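Local coordinates for protein BIS(5'-nucleosyl)-tetraphosphatase (Diadenosine tetraphosphatase), putative (Plasmodium falciparum, PDB 5CFJ) that probably hydrolyses diadenosine tetraphosphate asymmetrically, as a member of the Nudix hydrolase family in the malaria parasite, at residues Phe30-Leu35 with Lys141-Phe146. Residues are numbered along the deposited sequence; the frame is centred on the assembly and turned at random. Where two conformers were deposited one is given.
Sequences FEFLFL and KEAEEF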
ATOM      1  N   PHE A  30      13.825  -2.959  -2.384  1.00 20.50           N
ATOM      2  CA  PHE A  30      12.518  -2.719  -2.970  1.00 16.88           C
ATOM      3  C   PHE A  30      11.989  -1.369  -2.558  1.00 15.76           C
ATOM      4  O   PHE A  30      12.408  -0.807  -1.555  1.00 18.44           O
ATOM      5  CB  PHE A  30      11.545  -3.817  -2.558  1.00 19.35           C
ATOM      6  CG  PHE A  30      11.933  -5.160  -3.065  1.00 19.70           C
ATOM      7  CD1 PHE A  30      11.477  -5.606  -4.288  1.00 20.60           C
ATOM      8  CD2 PHE A  30      12.803  -5.956  -2.345  1.00 20.38           C
ATOM      9  CE1 PHE A  30      11.866  -6.847  -4.769  1.00 23.29           C
ATOM     10  CE2 PHE A  30      13.194  -7.189  -2.820  1.00 24.55           C
ATOM     11  CZ  PHE A  30      12.726  -7.631  -4.034  1.00 24.33           C
ATOM     12  N   GLU A  31      11.067  -0.850  -3.353  1.00 13.99           N
ATOM     13  CA  GLU A  31      10.337   0.355  -3.009  1.00 13.42           C
ATOM     14  C   GLU A  31       8.853   0.035  -3.017  1.00 12.08           C
ATOM     15  O   GLU A  31       8.422  -0.878  -3.712  1.00 13.08           O
ATOM     16  CB  GLU A  31      10.629   1.488  -4.000  1.00 16.58           C
ATOM     17  CG  GLU A  31      12.042   2.013  -3.941  1.00 18.08           C
ATOM     18  CD  GLU A  31      12.407   2.887  -5.132  1.00 18.67           C
ATOM     19  OE1 GLU A  31      11.874   2.676  -6.249  1.00 18.45           O
ATOM     20  OE2 GLU A  31      13.251   3.790  -4.958  1.00 23.21           O
ATOM     21  N   PHE A  32       8.082   0.825  -2.282  1.00 12.00           N
ATOM     22  CA  PHE A  32       6.665   0.606  -2.096  1.00 11.40           C
ATOM     23  C   PHE A  32       5.917   1.877  -2.449  1.00 11.64           C
ATOM     24  O   PHE A  32       6.330   2.973  -2.052  1.00 12.80           O
ATOM     25  CB  PHE A  32       6.372   0.209  -0.649  1.00 12.63           C
ATOM     26  CG  PHE A  32       7.080  -1.039  -0.214  1.00 11.59           C
ATOM     27  CD1 PHE A  32       8.362  -0.982   0.322  1.00 12.63           C
ATOM     28  CD2 PHE A  32       6.469  -2.276  -0.356  1.00 12.99           C
ATOM     29  CE1 PHE A  32       9.019  -2.139   0.702  1.00 14.20           C
ATOM     30  CE2 PHE A  32       7.110  -3.431   0.036  1.00 13.46           C
ATOM     31  CZ  PHE A  32       8.386  -3.364   0.568  1.00 15.04           C
ATOM     32  N   LEU A  33       4.802   1.741  -3.157  1.00 11.05           N
ATOM     33  CA  LEU A  33       4.055   2.918  -3.585  1.00 11.79           C
ATOM     34  C   LEU A  33       3.196   3.461  -2.455  1.00 11.86           C
ATOM     35  O   LEU A  33       2.262   2.804  -2.003  1.00 13.12           O
ATOM     36  CB  LEU A  33       3.184   2.595  -4.799  1.00 12.46           C
ATOM     37  CG  LEU A  33       2.332   3.745  -5.340  1.00 12.69           C
ATOM     38  CD1 LEU A  33       3.219   4.906  -5.783  1.00 14.86           C
ATOM     39  CD2 LEU A  33       1.452   3.270  -6.498  1.00 13.99           C
ATOM     40  N   PHE A  34       3.516   4.673  -2.016  1.00 11.90           N
ATOM     41  CA  PHE A  34       2.761   5.346  -0.967  1.00 12.15           C
ATOM     42  C   PHE A  34       2.092   6.596  -1.516  1.00 11.94           C
ATOM     43  O   PHE A  34       2.662   7.308  -2.340  1.00 13.00           O
ATOM     44  CB  PHE A  34       3.662   5.669   0.233  1.00 12.97           C
ATOM     45  CG  PHE A  34       3.740   4.553   1.225  1.00 12.40           C
ATOM     46  CD1 PHE A  34       3.218   4.716   2.492  1.00 12.99           C
ATOM     47  CD2 PHE A  34       4.286   3.321   0.881  1.00 13.24           C
ATOM     48  CE1 PHE A  34       3.247   3.689   3.408  1.00 13.02           C
ATOM     49  CE2 PHE A  34       4.321   2.293   1.797  1.00 13.40           C
ATOM     50  CZ  PHE A  34       3.796   2.472   3.064  1.00 12.97           C
ATOM     51  N   LEU A  35       0.871   6.827  -1.049  1.00 12.47           N
ATOM     52  CA  LEU A  35       0.021   7.900  -1.540  1.00 12.14           C
ATOM     53  C   LEU A  35      -0.273   8.870  -0.404  1.00 13.20           C
ATOM     54  O   LEU A  35      -0.597   8.441   0.713  1.00 13.87           O
ATOM     55  CB  LEU A  35      -1.284   7.331  -2.091  1.00 13.69           C
ATOM     56  CG  LEU A  35      -1.165   6.138  -3.037  1.00 13.28           C
ATOM     57  CD1 LEU A  35      -2.555   5.674  -3.449  1.00 14.58           C
ATOM     58  CD2 LEU A  35      -0.352   6.481  -4.266  1.00 14.19           C
ATOM     59  N   LYS A 141       9.181  -3.644   6.410  1.00 15.18           N
ATOM     60  CA  LYS A 141      10.351  -4.480   6.697  0.55 15.61           C
ATOM     61  C   LYS A 141      10.058  -5.975   6.532  1.00 16.07           C
ATOM     62  O   LYS A 141      10.861  -6.735   5.965  1.00 17.30           O
ATOM     63  CB  LYS A 141      10.872  -4.208   8.105  0.55 17.18           C
ATOM     64  CG  LYS A 141      11.559  -2.870   8.252  0.55 23.02           C
ATOM     65  CD  LYS A 141      12.207  -2.748   9.618  0.55 21.58           C
ATOM     66  CE  LYS A 141      13.184  -3.885   9.862  0.55 19.25           C
ATOM     67  NZ  LYS A 141      14.352  -3.823   8.940  0.55 46.38           N
ATOM     68  N   GLU A 142       8.904  -6.405   7.016  1.00 15.54           N
ATOM     69  CA  GLU A 142       8.530  -7.809   6.921  1.00 15.95           C
ATOM     70  C   GLU A 142       8.266  -8.236   5.467  1.00 15.20           C
ATOM     71  O   GLU A 142       8.639  -9.349   5.058  1.00 15.80           O
ATOM     72  CB  GLU A 142       7.330  -8.076   7.834  1.00 18.08           C
ATOM     73  CG  GLU A 142       7.700  -7.807   9.303  1.00 21.68           C
ATOM     74  CD  GLU A 142       6.555  -7.954  10.297  1.00 25.92           C
ATOM     75  OE1 GLU A 142       5.443  -8.348   9.899  1.00 27.70           O
ATOM     76  OE2 GLU A 142       6.775  -7.668  11.498  1.00 28.59           O
ATOM     77  N   ALA A 143       7.689  -7.339   4.670  1.00 14.08           N
ATOM     78  CA  ALA A 143       7.500  -7.619   3.255  1.00 14.14           C
ATOM     79  C   ALA A 143       8.849  -7.778   2.567  1.00 14.45           C
ATOM     80  O   ALA A 143       9.025  -8.665   1.732  1.00 14.83           O
ATOM     81  CB  ALA A 143       6.678  -6.520   2.590  1.00 14.33           C
ATOM     82  N   GLU A 144       9.809  -6.929   2.920  1.00 15.20           N
ATOM     83  CA  GLU A 144      11.134  -7.077   2.317  1.00 18.42           C
ATOM     84  C   GLU A 144      11.787  -8.397   2.717  1.00 17.92           C
ATOM     85  O   GLU A 144      12.464  -9.036   1.900  1.00 17.90           O
ATOM     86  CB  GLU A 144      12.024  -5.897   2.686  1.00 22.20           C
ATOM     87  CG  GLU A 144      11.618  -4.634   1.957  1.00 25.98           C
ATOM     88  CD  GLU A 144      12.703  -3.589   1.950  1.00 31.47           C
ATOM     89  OE1 GLU A 144      13.321  -3.361   3.006  1.00 32.98           O
ATOM     90  OE2 GLU A 144      12.947  -3.002   0.877  1.00 33.43           O
ATOM     91  N   GLU A 145      11.562  -8.815   3.959  1.00 17.67           N
ATOM     92  CA  GLU A 145      12.016 -10.133   4.402  1.00 19.79           C
ATOM     93  C   GLU A 145      11.409 -11.250   3.543  1.00 18.84           C
ATOM     94  O   GLU A 145      12.112 -12.172   3.117  1.00 20.67           O
ATOM     95  CB  GLU A 145      11.665 -10.330   5.874  1.00 23.93           C
ATOM     96  CG  GLU A 145      12.360 -11.479   6.558  1.00 31.38           C
ATOM     97  CD  GLU A 145      12.490 -11.243   8.049  1.00 38.92           C
ATOM     98  OE1 GLU A 145      12.175 -10.120   8.496  1.00 42.29           O
ATOM     99  OE2 GLU A 145      12.910 -12.171   8.772  1.00 41.79           O
ATOM    100  N   PHE A 146      10.105 -11.168   3.283  1.00 17.37           N
ATOM    101  CA  PHE A 146       9.462 -12.150   2.415  1.00 16.97           C
ATOM    102  C   PHE A 146      10.071 -12.138   1.012  1.00 17.16           C
ATOM    103  O   PHE A 146      10.354 -13.198   0.433  1.00 18.38           O
ATOM    104  CB  PHE A 146       7.954 -11.903   2.340  1.00 16.76           C
ATOM    105  CG  PHE A 146       7.266 -12.701   1.264  1.00 16.67           C
ATOM    106  CD1 PHE A 146       6.843 -14.002   1.499  1.00 20.11           C
ATOM    107  CD2 PHE A 146       7.047 -12.155   0.010  1.00 17.27           C
ATOM    108  CE1 PHE A 146       6.220 -14.738   0.506  1.00 21.63           C
ATOM    109  CE2 PHE A 146       6.434 -12.886  -0.988  1.00 19.11           C
ATOM    110  CZ  PHE A 146       6.014 -14.175  -0.740  1.00 20.54           C
TER
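Phe30 and Phe32 of strand 30-35 meet Ala143 and Glu144 of helix 141-146, the two axes running at 131° and coming within 9.9 Å of each other. This is a helix-on-sheet packing within the alpha/beta/alpha sandwich of the Nudix fold, in which the C-terminal helix 134-147 packs on the mixed sheet. The start of the strand makes the contact, with the CA atoms of Phe30 and Glu144 7.0 Å apart. Phe32 points toward the helix, and its ring brings CE2 to 4.0 Å from Ala143 CB. Glu144 CG lies at the edge of the Phe32 ring, near its plane, 3.7 Å from Phe32 CZ, and the carboxylate is turned 57° from the ring. Leu12 and Cys14 of strand 6-16 and Leu140 of helix 134-147 also touch the Phe32 side chain. With its chain extended beyond CG, Glu144 carries its carboxylate past the ring to the strand backbone. OE1 is hydrogen-bonded to Ser124 OG, so the buried acid joins three parts of the fold. The other oxygen, Glu144 OE2, accepts a weak hydrogen bond from Phe30 N at 3.4 Å, with an N-H...O angle of 150°, while Phe30 O lies 3.3 Å from Glu144 OE2, a close approach of two acceptors with no hydrogen bond between them.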